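Local coordinates for protein mitochondrial association factor 1 (Toxoplasma gondii, PDB 6BXS) that is a parasite protein whose locus is required for manipulating host mitochondria, and which is built on a macro domain, the fold known for binding ADP-ribose in relatives, at residues G17-I22 with R247-V252; R78-A83 with F116-A121; F124-I129 with V194-E199; G160-D165 with E207-E212; V171-N176 with S180-A185. All blocks are in the same frame, centred on the assembly; numbering follows the deposited sequence.

Contact 1 of 5, residues G17-I22 with R247-V252. With SO4 (sulfate ion), chain D; SO4 (sulfate ion), chain G.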
# COMPACT_ATOMS: atom_id res chain seq x y z
N GLY A 17 -3.45 16.24 -12.52
CA GLY A 17 -4.75 16.48 -13.11
C GLY A 17 -5.68 17.22 -12.17
O GLY A 17 -6.89 16.96 -12.14
N ASP A 18 -5.12 18.14 -11.39
CA ASP A 18 -5.88 18.98 -10.47
C ASP A 18 -6.60 18.17 -9.39
O ASP A 18 -7.72 18.50 -9.00
CB ASP A 18 -6.91 19.82 -11.24
CG ASP A 18 -6.27 20.69 -12.31
OD1 ASP A 18 -5.23 21.32 -12.02
OD2 ASP A 18 -6.81 20.74 -13.44
N ARG A 19 -5.94 17.12 -8.91
CA ARG A 19 -6.49 16.31 -7.83
C ARG A 19 -6.09 16.86 -6.47
O ARG A 19 -4.99 17.39 -6.31
CB ARG A 19 -6.03 14.86 -7.95
CG ARG A 19 -6.74 14.06 -9.03
CD ARG A 19 -6.10 12.70 -9.23
NE ARG A 19 -6.83 11.90 -10.22
CZ ARG A 19 -6.80 12.12 -11.53
NH1 ARG A 19 -6.09 13.13 -12.02
NH2 ARG A 19 -7.49 11.35 -12.35
N ASN A 20 -6.98 16.74 -5.49
CA ASN A 20 -6.64 17.00 -4.10
C ASN A 20 -5.96 15.79 -3.48
O ASN A 20 -6.45 14.67 -3.60
CB ASN A 20 -7.88 17.36 -3.28
CG ASN A 20 -8.27 18.82 -3.42
OD1 ASN A 20 -7.48 19.66 -3.85
ND2 ASN A 20 -9.51 19.13 -3.05
N VAL A 21 -4.82 16.02 -2.84
CA VAL A 21 -4.13 14.98 -2.08
C VAL A 21 -4.09 15.37 -0.61
O VAL A 21 -3.81 16.52 -0.28
CB VAL A 21 -2.70 14.75 -2.60
CG1 VAL A 21 -2.03 13.63 -1.82
CG2 VAL A 21 -2.71 14.43 -4.09
N ILE A 22 -4.37 14.41 0.25
CA ILE A 22 -4.31 14.63 1.69
C ILE A 22 -2.95 14.24 2.25
O ILE A 22 -2.44 13.16 1.95
CB ILE A 22 -5.41 13.83 2.43
CG1 ILE A 22 -6.78 14.44 2.14
CG2 ILE A 22 -5.16 13.81 3.94
CD1 ILE A 22 -7.93 13.50 2.42
N ARG A 247 -1.44 7.31 -15.94
CA ARG A 247 -1.76 6.02 -16.54
C ARG A 247 -3.24 5.65 -16.38
O ARG A 247 -3.91 5.33 -17.36
CB ARG A 247 -0.88 4.92 -15.92
CG ARG A 247 -1.35 3.49 -16.18
CD ARG A 247 -1.46 3.16 -17.67
NE ARG A 247 -1.61 1.72 -17.90
CZ ARG A 247 -2.77 1.08 -18.03
NH1 ARG A 247 -3.92 1.74 -17.97
NH2 ARG A 247 -2.77 -0.23 -18.24
N PHE A 248 -3.74 5.71 -15.15
CA PHE A 248 -5.06 5.16 -14.84
C PHE A 248 -6.16 6.22 -14.72
O PHE A 248 -7.34 5.89 -14.78
CB PHE A 248 -4.99 4.34 -13.56
CG PHE A 248 -4.14 3.10 -13.68
CD1 PHE A 248 -4.58 2.01 -14.41
CD2 PHE A 248 -2.90 3.04 -13.07
CE1 PHE A 248 -3.79 0.87 -14.53
CE2 PHE A 248 -2.11 1.90 -13.18
CZ PHE A 248 -2.56 0.82 -13.91
N ASP A 249 -5.76 7.49 -14.55
CA ASP A 249 -6.72 8.59 -14.40
C ASP A 249 -7.82 8.23 -13.40
O ASP A 249 -9.00 8.28 -13.72
CB ASP A 249 -7.33 8.96 -15.76
CG ASP A 249 -8.17 10.23 -15.72
OD1 ASP A 249 -7.92 11.08 -14.84
OD2 ASP A 249 -9.08 10.37 -16.56
N PRO A 250 -7.42 7.85 -12.18
CA PRO A 250 -8.36 7.21 -11.25
C PRO A 250 -9.27 8.19 -10.50
O PRO A 250 -8.96 9.37 -10.38
CB PRO A 250 -7.44 6.49 -10.28
CG PRO A 250 -6.23 7.36 -10.21
CD PRO A 250 -6.08 7.99 -11.58
N ARG A 251 -10.39 7.66 -10.00
CA ARG A 251 -11.28 8.42 -9.14
C ARG A 251 -10.84 8.31 -7.69
O ARG A 251 -11.25 9.11 -6.84
CB ARG A 251 -12.72 7.92 -9.27
CG ARG A 251 -13.30 8.03 -10.68
CD ARG A 251 -14.51 7.12 -10.86
NE ARG A 251 -14.20 5.73 -10.53
CZ ARG A 251 -15.05 4.71 -10.64
NH1 ARG A 251 -14.66 3.49 -10.31
NH2 ARG A 251 -16.28 4.92 -11.09
N VAL A 252 -10.01 7.32 -7.40
CA VAL A 252 -9.58 7.04 -6.03
C VAL A 252 -8.82 8.24 -5.47
O VAL A 252 -8.00 8.86 -6.14
CB VAL A 252 -8.69 5.76 -5.95
CG1 VAL A 252 -7.28 6.02 -6.47
CG2 VAL A 252 -8.64 5.24 -4.53
S SO4 D . -10.71 4.14 -9.96
O1 SO4 D . -9.41 3.65 -10.39
O2 SO4 D . -11.66 3.04 -9.94
O3 SO4 D . -10.60 4.72 -8.63
O4 SO4 D . -11.18 5.17 -10.89
S SO4 G . -6.85 0.40 -18.50
O1 SO4 G . -5.61 -0.30 -18.15
O2 SO4 G . -7.96 -0.55 -18.52
O3 SO4 G . -7.11 1.44 -17.52
O4 SO4 G . -6.71 1.00 -19.83
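Arg19, on strand 19-24, reaches across to the loop that follows helix 230-248 and meets it through one salt bridge and two hydrogen bonds to a neutral backbone carbonyl, the second of them weak. The salt bridge joins Arg19 NH2 to Asp249 OD1 at 2.5 Å, shorter than usual and doubtful in its exact value. OD1 lies in the guanidinium plane, while NH2 comes to the anti side of OD1, 27° out of the carboxylate plane. The two flat groups are turned 73° apart, so this is a single-point meeting and not a paired, coplanar one. Arg19 NH2 also donates to Pro250 O at 3.2 Å, and Arg19 NE adds the weak bond to the same oxygen. An extended chain from CG to NE carries the guanidinium to this loop, while Arg19 NH1 turns back to Leu16 O.

Sulfate ions, probably from the crystallisation liquor, occupy the far side of the loop. Arg251 holds one with its backbone N, 2.8 Å from sulfate O4, and its side chain bends at chi3 to bring NE to O4 and NH1 to O2. A second sulfate sits at the guanidinium edge of Arg247, whose NH1 is 2.7 Å from its O1.

The chemistry is thus polar and solvent-facing: Arg19 bonds the loop at a carboxylate and a carbonyl together, and Arg247 and Arg251 probably give this surface a positive character, consistent with the two bound sulfates.

Contact 2 of 5, residues R78-A83 with F116-A121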
# COMPACT_ATOMS: atom_id res chain seq x y z
N ARG A 78 -13.41 -12.51 19.48
CA ARG A 78 -13.23 -13.86 20.00
C ARG A 78 -12.88 -14.88 18.91
O ARG A 78 -13.67 -15.77 18.60
CB ARG A 78 -14.48 -14.32 20.75
CG ARG A 78 -14.70 -13.62 22.09
CD ARG A 78 -13.50 -13.79 23.03
NE ARG A 78 -12.88 -15.11 22.90
CZ ARG A 78 -11.61 -15.34 22.59
NH1 ARG A 78 -10.76 -14.35 22.36
NH2 ARG A 78 -11.17 -16.59 22.50
N ILE A 79 -11.69 -14.73 18.34
CA ILE A 79 -11.14 -15.70 17.41
C ILE A 79 -9.72 -16.06 17.84
O ILE A 79 -8.95 -15.17 18.20
CB ILE A 79 -11.11 -15.16 15.97
CG1 ILE A 79 -12.54 -14.97 15.45
CG2 ILE A 79 -10.36 -16.11 15.04
CD1 ILE A 79 -12.63 -14.09 14.24
N PRO A 80 -9.37 -17.36 17.81
CA PRO A 80 -8.00 -17.70 18.18
C PRO A 80 -7.03 -17.39 17.03
O PRO A 80 -6.81 -18.24 16.16
CB PRO A 80 -8.07 -19.21 18.48
CG PRO A 80 -9.46 -19.66 18.08
CD PRO A 80 -10.11 -18.54 17.33
N LEU A 81 -6.48 -16.18 17.03
CA LEU A 81 -5.51 -15.77 16.03
C LEU A 81 -4.24 -15.27 16.71
O LEU A 81 -4.28 -14.32 17.49
CB LEU A 81 -6.09 -14.67 15.13
CG LEU A 81 -5.20 -14.22 13.97
CD1 LEU A 81 -5.01 -15.34 12.95
CD2 LEU A 81 -5.77 -12.98 13.30
N THR A 82 -3.12 -15.92 16.40
CA THR A 82 -1.83 -15.54 16.97
C THR A 82 -0.97 -14.88 15.90
O THR A 82 -1.30 -14.91 14.71
CB THR A 82 -1.09 -16.75 17.55
OG1 THR A 82 -0.71 -17.64 16.49
CG2 THR A 82 -1.97 -17.50 18.54
N ALA A 83 0.14 -14.29 16.33
CA ALA A 83 1.07 -13.63 15.42
C ALA A 83 1.61 -14.61 14.37
O ALA A 83 1.73 -14.26 13.20
CB ALA A 83 2.22 -13.01 16.19
N PHE A 116 -11.01 -20.82 3.34
CA PHE A 116 -10.09 -21.53 4.23
C PHE A 116 -9.41 -20.62 5.25
O PHE A 116 -8.58 -21.09 6.03
CB PHE A 116 -9.02 -22.25 3.40
CG PHE A 116 -8.14 -21.33 2.60
CD1 PHE A 116 -7.04 -20.72 3.19
CD2 PHE A 116 -8.40 -21.08 1.27
CE1 PHE A 116 -6.22 -19.87 2.47
CE2 PHE A 116 -7.58 -20.24 0.53
CZ PHE A 116 -6.49 -19.64 1.13
N SER A 117 -9.75 -19.33 5.25
CA SER A 117 -9.14 -18.38 6.17
C SER A 117 -10.16 -17.79 7.14
O SER A 117 -11.35 -17.71 6.83
CB SER A 117 -8.46 -17.24 5.40
OG SER A 117 -7.85 -16.32 6.28
N ARG A 118 -9.68 -17.38 8.31
CA ARG A 118 -10.51 -16.68 9.29
C ARG A 118 -10.24 -15.18 9.24
O ARG A 118 -10.93 -14.39 9.89
CB ARG A 118 -10.24 -17.20 10.71
CG ARG A 118 -10.08 -18.71 10.82
CD ARG A 118 -10.79 -19.26 12.05
NE ARG A 118 -10.31 -20.58 12.44
CZ ARG A 118 -9.47 -20.82 13.45
NH1 ARG A 118 -9.00 -19.83 14.20
NH2 ARG A 118 -9.10 -22.07 13.71
N VAL A 119 -9.23 -14.79 8.47
CA VAL A 119 -8.79 -13.40 8.39
C VAL A 119 -9.23 -12.74 7.09
O VAL A 119 -9.81 -11.66 7.10
CB VAL A 119 -7.25 -13.30 8.51
CG1 VAL A 119 -6.78 -11.87 8.30
CG2 VAL A 119 -6.79 -13.82 9.87
N PHE A 120 -8.95 -13.41 5.98
CA PHE A 120 -9.20 -12.84 4.65
C PHE A 120 -10.43 -13.46 3.99
O PHE A 120 -10.55 -14.68 3.90
CB PHE A 120 -7.98 -13.05 3.76
CG PHE A 120 -6.70 -12.54 4.36
CD1 PHE A 120 -6.44 -11.18 4.40
CD2 PHE A 120 -5.75 -13.41 4.87
CE1 PHE A 120 -5.27 -10.70 4.95
CE2 PHE A 120 -4.58 -12.94 5.42
CZ PHE A 120 -4.34 -11.58 5.46
N ALA A 121 -11.34 -12.60 3.54
CA ALA A 121 -12.53 -13.03 2.83
C ALA A 121 -12.22 -13.34 1.37
O ALA A 121 -12.70 -14.32 0.80
CB ALA A 121 -13.62 -11.97 2.91
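Arg118 and Ile79 run past each other in opposite directions, and the guanidinium lies beside the loop between helices 61-76 and 83-103. Only the NH1 end makes the approach: Arg118 NH1 lies 4.0 Å from Ile79 CG2 and 3.6 Å from Pro80 CD, the proline being crossed at about a right angle. Pro80 O stands at the edge of the guanidinium, in its plane, but the bond from Arg118 NH1 is weak, 3.3 Å long with an N-H...O angle of 125°. Deeper in, Leu81 and Val119 also cross nearly perpendicularly. Leu81 CD2 meets Val119 CG2 at 3.7 Å; a chi1 of -176° points the leucine branch away from its own backbone N, from where the methyls reach the valine.

Ser117 OG shapes the other segment, accepting from Val119 N (3.0 Å) and Phe120 N. This is an ST motif with its ST turn, here at the entry to strand 120-126, packed against an interhelical loop at the edge of the macro domain.

Contact 3 of 5, residues F124-I129 with V194-E199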
# COMPACT_ATOMS: atom_id res chain seq x y z
N PHE A 124 -6.50 -10.65 -3.66
CA PHE A 124 -6.15 -10.30 -5.03
C PHE A 124 -4.66 -9.98 -5.12
O PHE A 124 -4.02 -9.71 -4.11
CB PHE A 124 -6.96 -9.09 -5.51
CG PHE A 124 -8.45 -9.28 -5.43
CD1 PHE A 124 -9.11 -9.18 -4.22
CD2 PHE A 124 -9.19 -9.55 -6.57
CE1 PHE A 124 -10.48 -9.36 -4.15
CE2 PHE A 124 -10.55 -9.72 -6.51
CZ PHE A 124 -11.20 -9.62 -5.30
N ALA A 125 -4.13 -10.01 -6.34
CA ALA A 125 -2.76 -9.58 -6.58
C ALA A 125 -2.62 -8.98 -7.97
O ALA A 125 -3.43 -9.24 -8.86
CB ALA A 125 -1.80 -10.74 -6.40
N TYR A 126 -1.57 -8.17 -8.15
CA TYR A 126 -1.37 -7.43 -9.39
C TYR A 126 0.08 -6.96 -9.45
O TYR A 126 0.60 -6.42 -8.47
CB TYR A 126 -2.34 -6.25 -9.46
CG TYR A 126 -2.21 -5.36 -10.69
CD1 TYR A 126 -1.18 -4.43 -10.80
CD2 TYR A 126 -3.15 -5.41 -11.71
CE1 TYR A 126 -1.07 -3.61 -11.91
CE2 TYR A 126 -3.05 -4.59 -12.82
CZ TYR A 126 -2.01 -3.69 -12.91
OH TYR A 126 -1.91 -2.87 -14.02
N VAL A 127 0.73 -7.18 -10.58
CA VAL A 127 2.06 -6.62 -10.83
C VAL A 127 2.08 -5.90 -12.17
O VAL A 127 1.60 -6.42 -13.17
CB VAL A 127 3.17 -7.69 -10.81
CG1 VAL A 127 3.47 -8.12 -9.39
CG2 VAL A 127 2.81 -8.88 -11.69
N ALA A 128 2.63 -4.69 -12.18
CA ALA A 128 2.79 -3.93 -13.41
C ALA A 128 3.95 -4.52 -14.21
O ALA A 128 3.90 -4.56 -15.45
CB ALA A 128 3.04 -2.47 -13.10
N ILE A 129 4.97 -4.97 -13.50
CA ILE A 129 6.15 -5.57 -14.12
C ILE A 129 6.57 -6.81 -13.33
O ILE A 129 6.56 -6.80 -12.11
CB ILE A 129 7.33 -4.57 -14.16
CG1 ILE A 129 6.91 -3.28 -14.88
CG2 ILE A 129 8.54 -5.20 -14.86
CD1 ILE A 129 7.96 -2.19 -14.86
N VAL A 194 -2.05 1.52 -7.77
CA VAL A 194 -3.14 2.21 -8.47
C VAL A 194 -3.79 1.28 -9.49
O VAL A 194 -5.00 1.35 -9.72
CB VAL A 194 -2.62 3.48 -9.17
CG1 VAL A 194 -3.76 4.20 -9.89
CG2 VAL A 194 -1.97 4.41 -8.15
N GLY A 195 -2.99 0.42 -10.11
CA GLY A 195 -3.50 -0.54 -11.07
C GLY A 195 -4.38 -1.59 -10.41
O GLY A 195 -5.42 -1.96 -10.95
N ALA A 196 -3.95 -2.06 -9.24
CA ALA A 196 -4.72 -3.04 -8.49
C ALA A 196 -6.09 -2.48 -8.12
O ALA A 196 -7.11 -3.16 -8.27
CB ALA A 196 -3.97 -3.46 -7.24
N VAL A 197 -6.11 -1.25 -7.62
CA VAL A 197 -7.35 -0.59 -7.25
C VAL A 197 -8.25 -0.41 -8.47
O VAL A 197 -9.43 -0.74 -8.44
CB VAL A 197 -7.09 0.78 -6.60
CG1 VAL A 197 -8.40 1.54 -6.40
CG2 VAL A 197 -6.37 0.60 -5.27
N SER A 198 -7.67 0.14 -9.54
CA SER A 198 -8.40 0.36 -10.79
C SER A 198 -9.04 -0.93 -11.29
O SER A 198 -10.23 -0.95 -11.62
CB SER A 198 -7.46 0.91 -11.86
OG SER A 198 -8.09 0.90 -13.13
N GLU A 199 -8.25 -1.99 -11.34
CA GLU A 199 -8.73 -3.27 -11.83
C GLU A 199 -9.76 -3.87 -10.88
O GLU A 199 -10.75 -4.45 -11.32
CB GLU A 199 -7.55 -4.23 -12.03
CG GLU A 199 -7.70 -5.18 -13.20
CD GLU A 199 -7.80 -4.46 -14.53
OE1 GLU A 199 -7.10 -3.44 -14.72
OE2 GLU A 199 -8.60 -4.90 -15.39
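In the helix-on-sheet layer of this macro domain, Tyr126 at the end of strand 120-126 packs on Gly195 and Ala196 of helix 179-202. The ring of Tyr126 lies against the helix backbone: Gly195 CA stands over its face, 4.3 Å from the centroid and 25° off the ring normal, a CH-pi contact. The peptide that follows continues the cover, with Gly195 C and Ala196 N each 3.9 Å above the ring plane. Gly195 has no side chain, and the ring lies directly on its backbone, with Tyr126 CZ 3.9 Å from Gly195 CA. At the base of the side chain, Tyr126 CB touches Ala196 CB at 3.9 Å. With CG anti to N (chi1 178°), Tyr126 lays its ring face over the Gly195-Ala196 peptide. No hydrogen bond crosses, so the fit rests on shape and dispersion.

All three touching residues are buried. Phe248 of helix 230-248 also packs on Tyr126, Thr147 of strand 147-152 lies against Ala196, and on the other side of the strand Ala125 packs on Leu97 and Ala101 of helix 83-103.

Contact 4 of 5, residues G160-D165 with E207-E212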
# COMPACT_ATOMS: atom_id res chain seq x y z
N GLY A 160 -14.46 -2.47 13.66
CA GLY A 160 -15.74 -3.11 13.36
C GLY A 160 -16.60 -2.34 12.38
O GLY A 160 -17.82 -2.50 12.36
N ASN A 161 -15.97 -1.49 11.57
CA ASN A 161 -16.69 -0.69 10.58
C ASN A 161 -16.57 -1.30 9.19
O ASN A 161 -15.47 -1.50 8.68
CB ASN A 161 -16.16 0.74 10.56
CG ASN A 161 -17.10 1.70 9.86
OD1 ASN A 161 -17.29 1.63 8.65
ND2 ASN A 161 -17.71 2.60 10.63
N GLU A 162 -17.72 -1.58 8.58
CA GLU A 162 -17.80 -2.19 7.25
C GLU A 162 -16.91 -1.50 6.22
O GLU A 162 -16.42 -2.14 5.29
CB GLU A 162 -19.25 -2.17 6.76
CG GLU A 162 -19.52 -2.98 5.50
CD GLU A 162 -20.59 -2.36 4.62
OE1 GLU A 162 -20.31 -1.30 4.00
OE2 GLU A 162 -21.71 -2.91 4.55
N MET A 163 -16.69 -0.20 6.39
CA MET A 163 -15.95 0.58 5.41
C MET A 163 -14.43 0.40 5.50
O MET A 163 -13.70 0.89 4.65
CB MET A 163 -16.28 2.07 5.56
CG MET A 163 -17.71 2.43 5.20
SD MET A 163 -17.99 4.21 5.26
CE MET A 163 -19.67 4.31 4.64
N ASN A 164 -13.97 -0.30 6.54
CA ASN A 164 -12.54 -0.47 6.77
C ASN A 164 -12.03 -1.87 6.41
O ASN A 164 -10.95 -2.27 6.85
CB ASN A 164 -12.21 -0.18 8.24
CG ASN A 164 -12.43 1.27 8.61
OD1 ASN A 164 -12.39 2.16 7.76
ND2 ASN A 164 -12.66 1.53 9.90
N ASP A 165 -12.79 -2.60 5.60
CA ASP A 165 -12.51 -4.02 5.37
C ASP A 165 -11.73 -4.30 4.09
O ASP A 165 -11.77 -5.41 3.56
CB ASP A 165 -13.82 -4.80 5.35
CG ASP A 165 -14.72 -4.41 4.20
OD1 ASP A 165 -14.45 -3.38 3.55
OD2 ASP A 165 -15.70 -5.14 3.96
N GLU A 207 -18.42 -3.35 -7.21
CA GLU A 207 -19.77 -2.80 -7.15
C GLU A 207 -20.27 -2.72 -5.71
O GLU A 207 -21.07 -1.85 -5.37
CB GLU A 207 -20.75 -3.64 -7.96
CG GLU A 207 -20.51 -3.65 -9.46
CD GLU A 207 -21.63 -4.32 -10.23
OE1 GLU A 207 -21.50 -4.46 -11.47
OE2 GLU A 207 -22.64 -4.70 -9.61
N VAL A 208 -19.79 -3.63 -4.87
CA VAL A 208 -20.27 -3.73 -3.49
C VAL A 208 -19.30 -3.06 -2.52
O VAL A 208 -19.72 -2.35 -1.61
CB VAL A 208 -20.45 -5.20 -3.07
CG1 VAL A 208 -21.14 -5.28 -1.71
CG2 VAL A 208 -21.24 -5.97 -4.11
N LYS A 209 -18.01 -3.30 -2.73
CA LYS A 209 -16.99 -2.82 -1.82
C LYS A 209 -15.85 -2.13 -2.57
O LYS A 209 -14.72 -2.62 -2.60
CB LYS A 209 -16.45 -3.98 -0.98
CG LYS A 209 -17.51 -4.58 -0.08
CD LYS A 209 -16.91 -5.38 1.06
CE LYS A 209 -17.97 -5.71 2.10
NZ LYS A 209 -18.50 -4.49 2.78
N PRO A 210 -16.16 -0.98 -3.18
CA PRO A 210 -15.16 -0.21 -3.93
C PRO A 210 -14.12 0.44 -3.03
O PRO A 210 -14.41 0.76 -1.88
CB PRO A 210 -16.00 0.85 -4.64
CG PRO A 210 -17.17 1.04 -3.76
CD PRO A 210 -17.47 -0.31 -3.18
N VAL A 211 -12.92 0.62 -3.56
CA VAL A 211 -11.90 1.42 -2.89
C VAL A 211 -12.06 2.86 -3.34
O VAL A 211 -11.80 3.18 -4.50
CB VAL A 211 -10.48 0.92 -3.19
CG1 VAL A 211 -9.46 1.75 -2.41
CG2 VAL A 211 -10.35 -0.56 -2.84
N GLU A 212 -12.48 3.72 -2.43
CA GLU A 212 -12.78 5.11 -2.76
C GLU A 212 -11.59 6.01 -2.43
O GLU A 212 -11.50 7.13 -2.93
CB GLU A 212 -14.03 5.56 -2.01
CG GLU A 212 -15.17 4.55 -2.10
CD GLU A 212 -16.45 5.02 -1.44
OE1 GLU A 212 -17.50 5.06 -2.13
OE2 GLU A 212 -16.42 5.34 -0.23
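Lys209 points its CB toward the loop 160-165, and from there the chain runs extended until its last torsion. CB and CG serve as a spacer, and the contact begins at CD, which lies 3.2 Å from Asp165 OD2. The next carbon, CE, is packed tightly at 3.0 Å from the same oxygen, closer than NZ itself. A bend at chi4 (-65°) then turns NZ back, keeping it 3.1 Å from Asp165 OD2 in a salt bridge judged by distance; no hydrogen bond crosses between the segments. Asp165 OD2 thus meets CD, CE and NZ in turn, the aspartate crossing the lysine at about a right angle. NZ also meets Glu162, by the aliphatic part first: Glu162 CG is 3.3 Å away, whereas the ion pair from Glu162 OE1 to Lys209 NZ is long at 3.9 Å. Glu162, Asp165 and Lys209 therefore form a network in which the aspartate is the nearer anion.

Asp165 has a further charged partner, since its OD1 forms a salt bridge with Arg44. Two cations on one buried carboxylate would probably stabilise its negative charge. Arg44 also bonds to Glu162 O and Pro210 O, tying both segments together.

The contact bridges the loop leading into strand 166-170 and the connection from helix 205-208 to strand 213-216, with Tyr200 and Asn201 of helix 179-202 bonded to the backbone of Lys209 and Val211.

Contact 5 of 5, residues V171-N176 with S180-A185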
# COMPACT_ATOMS: atom_id res chain seq x y z
N VAL A 171 5.40 -4.18 -1.78
CA VAL A 171 6.82 -4.36 -1.46
C VAL A 171 7.65 -3.31 -2.17
O VAL A 171 7.75 -3.30 -3.40
CB VAL A 171 7.31 -5.76 -1.86
CG1 VAL A 171 8.79 -5.93 -1.54
CG2 VAL A 171 6.49 -6.83 -1.16
N ALA A 172 8.26 -2.42 -1.39
CA ALA A 172 9.03 -1.31 -1.92
C ALA A 172 10.49 -1.71 -2.17
O ALA A 172 11.00 -2.61 -1.51
CB ALA A 172 8.97 -0.13 -0.97
N PRO A 173 11.16 -1.03 -3.12
CA PRO A 173 12.56 -1.33 -3.40
C PRO A 173 13.49 -0.89 -2.27
O PRO A 173 13.24 0.14 -1.64
CB PRO A 173 12.84 -0.53 -4.67
CG PRO A 173 11.87 0.59 -4.64
CD PRO A 173 10.64 0.04 -3.98
N PHE A 174 14.54 -1.66 -2.02
CA PHE A 174 15.50 -1.32 -0.98
C PHE A 174 16.32 -0.12 -1.43
O PHE A 174 16.66 0.00 -2.61
CB PHE A 174 16.41 -2.52 -0.67
CG PHE A 174 17.28 -2.31 0.54
CD1 PHE A 174 16.73 -2.25 1.81
CD2 PHE A 174 18.65 -2.20 0.40
CE1 PHE A 174 17.53 -2.06 2.92
CE2 PHE A 174 19.46 -2.02 1.51
CZ PHE A 174 18.89 -1.95 2.77
N GLY A 175 16.64 0.76 -0.49
CA GLY A 175 17.23 2.05 -0.82
C GLY A 175 18.63 1.99 -1.40
O GLY A 175 19.02 2.90 -2.14
N ASN A 176 19.39 0.95 -1.08
CA ASN A 176 20.76 0.85 -1.56
C ASN A 176 20.83 0.46 -3.04
O ASN A 176 21.91 0.47 -3.64
CB ASN A 176 21.55 -0.17 -0.73
CG ASN A 176 21.88 0.35 0.66
OD1 ASN A 176 21.39 1.41 1.07
ND2 ASN A 176 22.70 -0.39 1.39
N SER A 180 18.85 4.43 -10.80
CA SER A 180 18.16 3.99 -12.01
C SER A 180 17.22 2.82 -11.72
O SER A 180 16.06 2.83 -12.13
CB SER A 180 19.17 3.59 -13.08
OG SER A 180 18.54 3.40 -14.34
N ALA A 181 17.72 1.81 -11.01
CA ALA A 181 16.92 0.64 -10.68
C ALA A 181 15.87 0.98 -9.63
O ALA A 181 14.74 0.50 -9.68
CB ALA A 181 17.81 -0.49 -10.18
N TYR A 182 16.26 1.82 -8.67
CA TYR A 182 15.37 2.22 -7.58
C TYR A 182 14.15 2.97 -8.10
O TYR A 182 13.01 2.62 -7.79
CB TYR A 182 16.13 3.10 -6.58
CG TYR A 182 15.34 3.43 -5.34
CD1 TYR A 182 15.30 2.56 -4.27
CD2 TYR A 182 14.64 4.62 -5.24
CE1 TYR A 182 14.57 2.85 -3.13
CE2 TYR A 182 13.91 4.93 -4.11
CZ TYR A 182 13.88 4.04 -3.05
OH TYR A 182 13.16 4.34 -1.92
N ASN A 183 14.39 4.01 -8.90
CA ASN A 183 13.30 4.82 -9.46
C ASN A 183 12.36 3.97 -10.31
O ASN A 183 11.15 4.11 -10.24
CB ASN A 183 13.87 5.97 -10.29
CG ASN A 183 14.55 7.03 -9.44
OD1 ASN A 183 14.21 7.22 -8.27
ND2 ASN A 183 15.50 7.74 -10.04
N MET A 184 12.95 3.10 -11.12
CA MET A 184 12.18 2.22 -12.00
C MET A 184 11.30 1.26 -11.19
O MET A 184 10.14 1.04 -11.53
CB MET A 184 13.13 1.44 -12.90
CG MET A 184 12.51 0.94 -14.19
SD MET A 184 13.76 0.40 -15.38
CE MET A 184 14.58 1.95 -15.79
N ALA A 185 11.85 0.71 -10.11
CA ALA A 185 11.11 -0.21 -9.25
C ALA A 185 10.01 0.53 -8.48
O ALA A 185 8.92 -0.00 -8.26
CB ALA A 185 12.06 -0.91 -8.28
O HOH W 1 13.98 2.46 -0.03
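Pro173 packs on Tyr182 and Ala185 where the loop after strand 166-170 leads into helix 179-202, a strand-loop-helix connection of the macro domain. Pro173 CG sits over one face of the Tyr182 ring in a CH-pi contact, 4.2 Å from the centroid and 26° off the normal. One helical turn on, Pro173 CB meets Ala185 CB at 3.7 Å, so the proline touches both the ring and the methyl, through CG and CB respectively. The ring leans from the helix toward the loop at a chi1 of -174°, and the loop backbone approaches it too: Phe174 O lies at its edge, in plane, 3.3 Å from Tyr182 CD1, and Gly175 CA is 3.6 Å from Tyr182 CE1.

Further out, Arg228 makes a cation-pi contact with this ring and also bonds through NE to Gly175 O, joining both sides, while Ile233 and Ala236 of helix 230-248 add apolar cover. At the phenol end a water bridges the segments, donating to Pro173 O at 2.9 Å and lying 2.8 Å from Tyr182 OH.

Overall arrangement
Contacts 3 and 5 are buried and both use helix 179-202, each packing a tyrosine ring on backbone and aliphatic atoms without a direct hydrogen bond; their nearest atoms are about 5 Å apart. Contact 1 is at the surface and relies on charge, yet its Phe248 packs on Gly195 and Val194 of contact 3, joining the surface contact to the buried one. Contact 4, partly buried, is also ionic, and touches contact 3 through Val197 and Val211 and contact 1 through Val252. Contact 2, likewise partly buried, mixes a weak polar bond with apolar packing; it shares strand 120-126 with contact 3 and lies across the chain's centre from contacts 1 and 5.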